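Local structure of 11R-lipoxygenase (Gersemia fruticosa, 3VF1) at residues A[578-583]-A[633-638]; A[422-427]-A[692-697]. The protein is a calcium-dependent, iron-containing dioxygenase of the lipoxygenase family, which probably adds molecular oxygen to polyunsaturated fatty acids with 11R specificity. One frame throughout, in Å; residues are numbered along the deposited sequence.

Contact 1. Residues A[578-583]-A[633-638]; sequences VNFSQM and TTIYPT. With FE2 (Fe (II) ion), chain E.
Phe580 and Ile635 pack obliquely, with CE1 of the Phe580 ring 3.4 Å from CG1 of Ile635. The end of the isoleucine turns over one face of the ring in an off-centre CH-pi contact, CD1 of Ile635 lying 4.2 Å from the Phe580 centroid and 29° off the normal. The opposite face is covered from within the ring's own segment: ND2 of Asn579 sits 3.8 Å above the Phe580 plane, over its centre, while giving its hydrogen bond to the carbonyl of Leu632. The carbonyl oxygen of Thr634 meets the ring at its edge.

The more enclosed part of the contact is at Thr633, which lies against Phe580 and the type I turn from Asn579 to Gln582, where helix 557-579 gives way to helix 582-586. Here the methyl CG2 of Thr633 lies 3.6 Å from Asn579 O. That oxygen also takes two N-H groups of Gln582, the backbone N and the side-chain NE2, the latter at 3.0 Å from Asn579 O, and Gln582 OE1 is held in turn by Gln388. On the other side Ile635, though close against the ring, is exposed to solvent, and beyond it the chain draws away, Tyr636 reaching instead for Thr200. A serine in place of Phe580 would probably open a gap between Ile635 and the Asn579 amide, stripping the isoleucine of its aromatic partner and the amide of the ring beneath it.

With CG anti to the backbone N (chi1 -169°), Asn579 directs OD1 to the iron, 2.3 Å from the metal, and water 1 binds the iron at 2.4 Å. His392, His397, His575 and the terminal carboxylate of Ile698 complete the non-heme iron site characteristic of lipoxygenases.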
loop_
_atom_site.group_PDB
_atom_site.type_symbol
_atom_site.label_atom_id
_atom_site.label_comp_id
_atom_site.label_asym_id
_atom_site.label_seq_id
_atom_site.Cartn_x
_atom_site.Cartn_y
_atom_site.Cartn_z
ATOM N N VAL A 578 0.587 -3.706 7.009
ATOM C CA VAL A 578 1.811 -4.453 6.739
ATOM C C VAL A 578 3.011 -3.545 6.471
ATOM O O VAL A 578 4.104 -4.034 6.200
ATOM C CB VAL A 578 1.640 -5.388 5.526
ATOM C CG1 VAL A 578 0.339 -6.175 5.638
ATOM C CG2 VAL A 578 1.676 -4.595 4.227
ATOM N N ASN A 579 2.813 -2.233 6.541
ATOM C CA ASN A 579 3.886 -1.289 6.240
ATOM C C ASN A 579 4.332 -0.483 7.461
ATOM O O ASN A 579 5.496 -0.532 7.852
ATOM C CB ASN A 579 3.458 -0.343 5.115
ATOM C CG ASN A 579 4.610 0.486 4.574
ATOM O OD1 ASN A 579 5.143 0.209 3.495
ATOM N ND2 ASN A 579 4.990 1.518 5.313
ATOM N N PHE A 580 3.405 0.252 8.065
ATOM C CA PHE A 580 3.750 1.157 9.159
ATOM C C PHE A 580 3.906 0.431 10.491
ATOM O O PHE A 580 4.249 1.043 11.503
ATOM C CB PHE A 580 2.712 2.276 9.273
ATOM C CG PHE A 580 2.660 3.164 8.066
ATOM C CD1 PHE A 580 3.642 4.115 7.850
ATOM C CD2 PHE A 580 1.638 3.041 7.144
ATOM C CE1 PHE A 580 3.604 4.929 6.735
ATOM C CE2 PHE A 580 1.593 3.851 6.027
ATOM C CZ PHE A 580 2.579 4.797 5.821
ATOM N N SER A 581 3.659 -0.875 10.482
ATOM C CA SER A 581 3.875 -1.707 11.658
ATOM C C SER A 581 5.279 -2.309 11.646
ATOM O O SER A 581 5.640 -3.078 12.538
ATOM C CB SER A 581 2.844 -2.832 11.693
ATOM O OG SER A 581 2.947 -3.640 10.533
ATOM N N GLN A 582 6.067 -1.950 10.638
ATOM C CA GLN A 582 7.364 -2.586 10.412
ATOM C C GLN A 582 8.419 -2.245 11.461
ATOM O O GLN A 582 9.353 -3.015 11.667
ATOM C CB GLN A 582 7.894 -2.228 9.023
ATOM C CG GLN A 582 7.308 -3.070 7.907
ATOM C CD GLN A 582 7.919 -2.748 6.560
ATOM O OE1 GLN A 582 8.614 -3.571 5.967
ATOM N NE2 GLN A 582 7.657 -1.545 6.068
ATOM N N MET A 583 8.289 -1.098 12.119
ATOM C CA MET A 583 9.270 -0.716 13.129
ATOM C C MET A 583 9.034 -1.499 14.417
ATOM O O MET A 583 9.979 -1.885 15.103
ATOM C CB MET A 583 9.226 0.788 13.404
ATOM C CG MET A 583 10.315 1.260 14.361
ATOM S SD MET A 583 11.985 0.848 13.803
ATOM C CE MET A 583 12.253 2.112 12.560
ATOM N N THR A 633 8.508 3.688 6.785
ATOM C CA THR A 633 7.437 4.136 7.674
ATOM C C THR A 633 7.373 5.659 7.765
ATOM O O THR A 633 6.834 6.206 8.726
ATOM C CB THR A 633 7.597 3.560 9.102
ATOM O OG1 THR A 633 8.799 4.062 9.700
ATOM C CG2 THR A 633 7.633 2.040 9.071
ATOM N N THR A 634 7.917 6.339 6.760
ATOM C CA THR A 634 7.902 7.798 6.730
ATOM C C THR A 634 6.493 8.332 6.494
ATOM O O THR A 634 5.852 8.000 5.496
ATOM C CB THR A 634 8.821 8.349 5.622
ATOM O OG1 THR A 634 10.179 7.978 5.887
ATOM C CG2 THR A 634 8.724 9.867 5.549
ATOM N N ILE A 635 6.021 9.161 7.419
ATOM C CA ILE A 635 4.739 9.840 7.268
ATOM C C ILE A 635 4.943 11.350 7.298
ATOM O O ILE A 635 5.316 11.915 8.326
ATOM C CB ILE A 635 3.750 9.449 8.382
ATOM C CG1 ILE A 635 3.296 7.999 8.204
ATOM C CG2 ILE A 635 2.543 10.379 8.369
ATOM C CD1 ILE A 635 2.364 7.509 9.295
ATOM N N TYR A 636 4.696 12.001 6.166
ATOM C CA TYR A 636 4.857 13.445 6.073
ATOM C C TYR A 636 3.687 14.167 6.737
ATOM O O TYR A 636 2.580 13.634 6.799
ATOM C CB TYR A 636 4.987 13.870 4.611
ATOM C CG TYR A 636 6.245 13.350 3.953
ATOM C CD1 TYR A 636 7.484 13.899 4.253
ATOM C CD2 TYR A 636 6.194 12.307 3.035
ATOM C CE1 TYR A 636 8.639 13.428 3.660
ATOM C CE2 TYR A 636 7.344 11.829 2.434
ATOM C CZ TYR A 636 8.564 12.394 2.751
ATOM O OH TYR A 636 9.717 11.926 2.162
ATOM N N PRO A 637 3.932 15.386 7.244
ATOM C CA PRO A 637 2.899 16.156 7.951
ATOM C C PRO A 637 1.677 16.457 7.086
ATOM O O PRO A 637 0.613 16.772 7.619
ATOM C CB PRO A 637 3.620 17.460 8.315
ATOM C CG PRO A 637 5.070 17.126 8.282
ATOM C CD PRO A 637 5.218 16.103 7.205
ATOM N N THR A 638 1.832 16.362 5.771
ATOM C CA THR A 638 0.749 16.676 4.845
ATOM C C THR A 638 -0.160 15.474 4.599
ATOM O O THR A 638 -1.268 15.625 4.087
ATOM C CB THR A 638 1.298 17.142 3.485
ATOM O OG1 THR A 638 1.927 16.041 2.818
ATOM C CG2 THR A 638 2.306 18.269 3.669
HETATM FE FE FE2 E . 4.874 0.540 1.265
HETATM O O HOH W 1 6.957 1.255 2.076
#

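Contact 2. Residues A[422-427]-A[692-697]; sequences YPHTKG and VPNSIA
His424 reaches the backbone of Asn694 through the edge of its imidazole. CB of His424 lies 3.6 Å from Asn694 O, and CG, set anti to the carbonyl carbon (chi1 -62°), keeps about the same separation. ND1 then makes the hydrogen bond, 2.9 Å to Asn694 O, with the acceptor close to the ring plane and the donor tilted 23° from the carbonyl plane. Next round the ring, CE1 of His424 comes within 3.3 Å of Asn694 OD1, the ring and amide planes standing almost perpendicular at 81°. NE2, on the far side, bonds to the hydroxyl of Tyr645, so both ring nitrogens are engaged.

The tail thus held is the C-terminal segment of the chain that, as in lipoxygenases generally, enters the helical catalytic domain to bring its last carboxylate, here that of Ile698, to the iron. Next after Asn694, Ser695 OG donates to Lys426 O at 2.8 Å, lying in the carbonyl plane. Gly427, at the N-cap of helix 428-438, comes close enough to Ala697 that a side chain would crowd the alanine methyl, and its positive phi would also press one against Lys426 O. Water 2 donates to both Gly427 O and Ala697 O.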
loop_
_atom_site.group_PDB
_atom_site.type_symbol
_atom_site.label_atom_id
_atom_site.label_comp_id
_atom_site.label_asym_id
_atom_site.label_seq_id
_atom_site.Cartn_x
_atom_site.Cartn_y
_atom_site.Cartn_z
ATOM N N TYR A 422 -9.186 8.510 -6.978
ATOM C CA TYR A 422 -8.057 9.432 -7.073
ATOM C C TYR A 422 -7.253 9.542 -5.776
ATOM O O TYR A 422 -6.035 9.373 -5.788
ATOM C CB TYR A 422 -8.513 10.823 -7.518
ATOM C CG TYR A 422 -7.356 11.773 -7.715
ATOM C CD1 TYR A 422 -6.588 11.725 -8.868
ATOM C CD2 TYR A 422 -7.020 12.705 -6.742
ATOM C CE1 TYR A 422 -5.525 12.581 -9.054
ATOM C CE2 TYR A 422 -5.955 13.568 -6.920
ATOM C CZ TYR A 422 -5.212 13.501 -8.079
ATOM O OH TYR A 422 -4.151 14.356 -8.263
ATOM N N PRO A 423 -7.927 9.827 -4.652
ATOM C CA PRO A 423 -7.178 10.005 -3.402
ATOM C C PRO A 423 -6.510 8.722 -2.909
ATOM O O PRO A 423 -5.580 8.791 -2.104
ATOM C CB PRO A 423 -8.252 10.462 -2.408
ATOM C CG PRO A 423 -9.534 9.963 -2.970
ATOM C CD PRO A 423 -9.378 10.001 -4.459
ATOM N N HIS A 424 -6.969 7.574 -3.394
ATOM C CA HIS A 424 -6.469 6.289 -2.915
ATOM C C HIS A 424 -5.334 5.727 -3.770
ATOM O O HIS A 424 -4.555 4.899 -3.300
ATOM C CB HIS A 424 -7.614 5.284 -2.838
ATOM C CG HIS A 424 -8.687 5.674 -1.874
ATOM N ND1 HIS A 424 -8.483 5.711 -0.512
ATOM C CD2 HIS A 424 -9.972 6.050 -2.072
ATOM C CE1 HIS A 424 -9.596 6.093 0.088
ATOM N NE2 HIS A 424 -10.516 6.304 -0.836
ATOM N N THR A 425 -5.243 6.174 -5.016
ATOM C CA THR A 425 -4.189 5.715 -5.917
ATOM C C THR A 425 -3.087 6.762 -6.030
ATOM O O THR A 425 -2.131 6.596 -6.785
ATOM C CB THR A 425 -4.731 5.418 -7.327
ATOM O OG1 THR A 425 -5.267 6.616 -7.905
ATOM C CG2 THR A 425 -5.810 4.345 -7.271
ATOM N N LYS A 426 -3.226 7.839 -5.268
ATOM C CA LYS A 426 -2.279 8.942 -5.325
ATOM C C LYS A 426 -0.899 8.517 -4.831
ATOM O O LYS A 426 -0.758 8.010 -3.717
ATOM C CB LYS A 426 -2.790 10.110 -4.481
ATOM C CG LYS A 426 -2.258 11.463 -4.913
ATOM C CD LYS A 426 -2.734 12.566 -3.983
ATOM C CE LYS A 426 -2.163 13.912 -4.386
ATOM N NZ LYS A 426 -2.431 14.963 -3.364
ATOM N N GLY A 427 0.113 8.714 -5.671
ATOM C CA GLY A 427 1.492 8.507 -5.268
ATOM C C GLY A 427 2.048 7.119 -5.531
ATOM O O GLY A 427 3.244 6.891 -5.351
ATOM N N VAL A 692 -4.297 5.434 9.306
ATOM C CA VAL A 692 -4.239 4.758 8.009
ATOM C C VAL A 692 -4.264 5.756 6.856
ATOM O O VAL A 692 -5.288 6.388 6.609
ATOM C CB VAL A 692 -5.429 3.791 7.832
ATOM C CG1 VAL A 692 -5.356 3.094 6.484
ATOM C CG2 VAL A 692 -5.467 2.774 8.963
ATOM N N PRO A 693 -3.139 5.902 6.139
ATOM C CA PRO A 693 -3.119 6.801 4.979
ATOM C C PRO A 693 -4.127 6.377 3.920
ATOM O O PRO A 693 -4.521 5.212 3.881
ATOM C CB PRO A 693 -1.690 6.656 4.442
ATOM C CG PRO A 693 -0.895 6.153 5.588
ATOM C CD PRO A 693 -1.826 5.279 6.372
ATOM N N ASN A 694 -4.536 7.313 3.070
ATOM C CA ASN A 694 -5.509 7.022 2.025
ATOM C C ASN A 694 -4.927 6.186 0.893
ATOM O O ASN A 694 -5.654 5.448 0.227
ATOM C CB ASN A 694 -6.085 8.321 1.454
ATOM C CG ASN A 694 -7.326 8.780 2.190
ATOM O OD1 ASN A 694 -8.243 7.994 2.430
ATOM N ND2 ASN A 694 -7.362 10.058 2.553
ATOM N N SER A 695 -3.619 6.296 0.674
ATOM C CA SER A 695 -2.988 5.634 -0.464
ATOM C C SER A 695 -1.650 4.988 -0.124
ATOM O O SER A 695 -1.195 5.021 1.018
ATOM C CB SER A 695 -2.772 6.642 -1.593
ATOM O OG SER A 695 -1.868 7.657 -1.194
ATOM N N ILE A 696 -1.036 4.394 -1.141
ATOM C CA ILE A 696 0.306 3.846 -1.046
ATOM C C ILE A 696 1.289 4.862 -1.609
ATOM O O ILE A 696 1.543 4.884 -2.815
ATOM C CB ILE A 696 0.430 2.547 -1.864
ATOM C CG1 ILE A 696 -0.518 1.479 -1.317
ATOM C CG2 ILE A 696 1.871 2.044 -1.858
ATOM C CD1 ILE A 696 -0.606 0.242 -2.191
ATOM N N ALA A 697 1.836 5.707 -0.742
ATOM C CA ALA A 697 2.770 6.738 -1.178
ATOM C C ALA A 697 4.158 6.521 -0.584
ATOM O O ALA A 697 5.022 7.395 -0.677
ATOM C CB ALA A 697 2.245 8.115 -0.803
HETATM O O HOH W 2 4.567 8.575 -3.225
#

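Contacts 1 and 2 lie about 13 Å apart, centre to centre, within the helical catalytic domain. Along the chain they are nested: 422-427 comes first, then 578-583 and 633-638, and 692-697 closes the loop. They touch directly, CE2 of Phe580 packing 3.4 Å from CG of Pro693. Helix 557-579 joins them: contact 1 takes in its end, and in contact 2 Val568 meets His424 while His575 meets Ile696. Both also border helix 369-410, which supplies His392 and His397. Residues far apart in sequence thereby converge on one iron, contact 1 contributing Asn579 and contact 2 holding the tail that leads to Ile698.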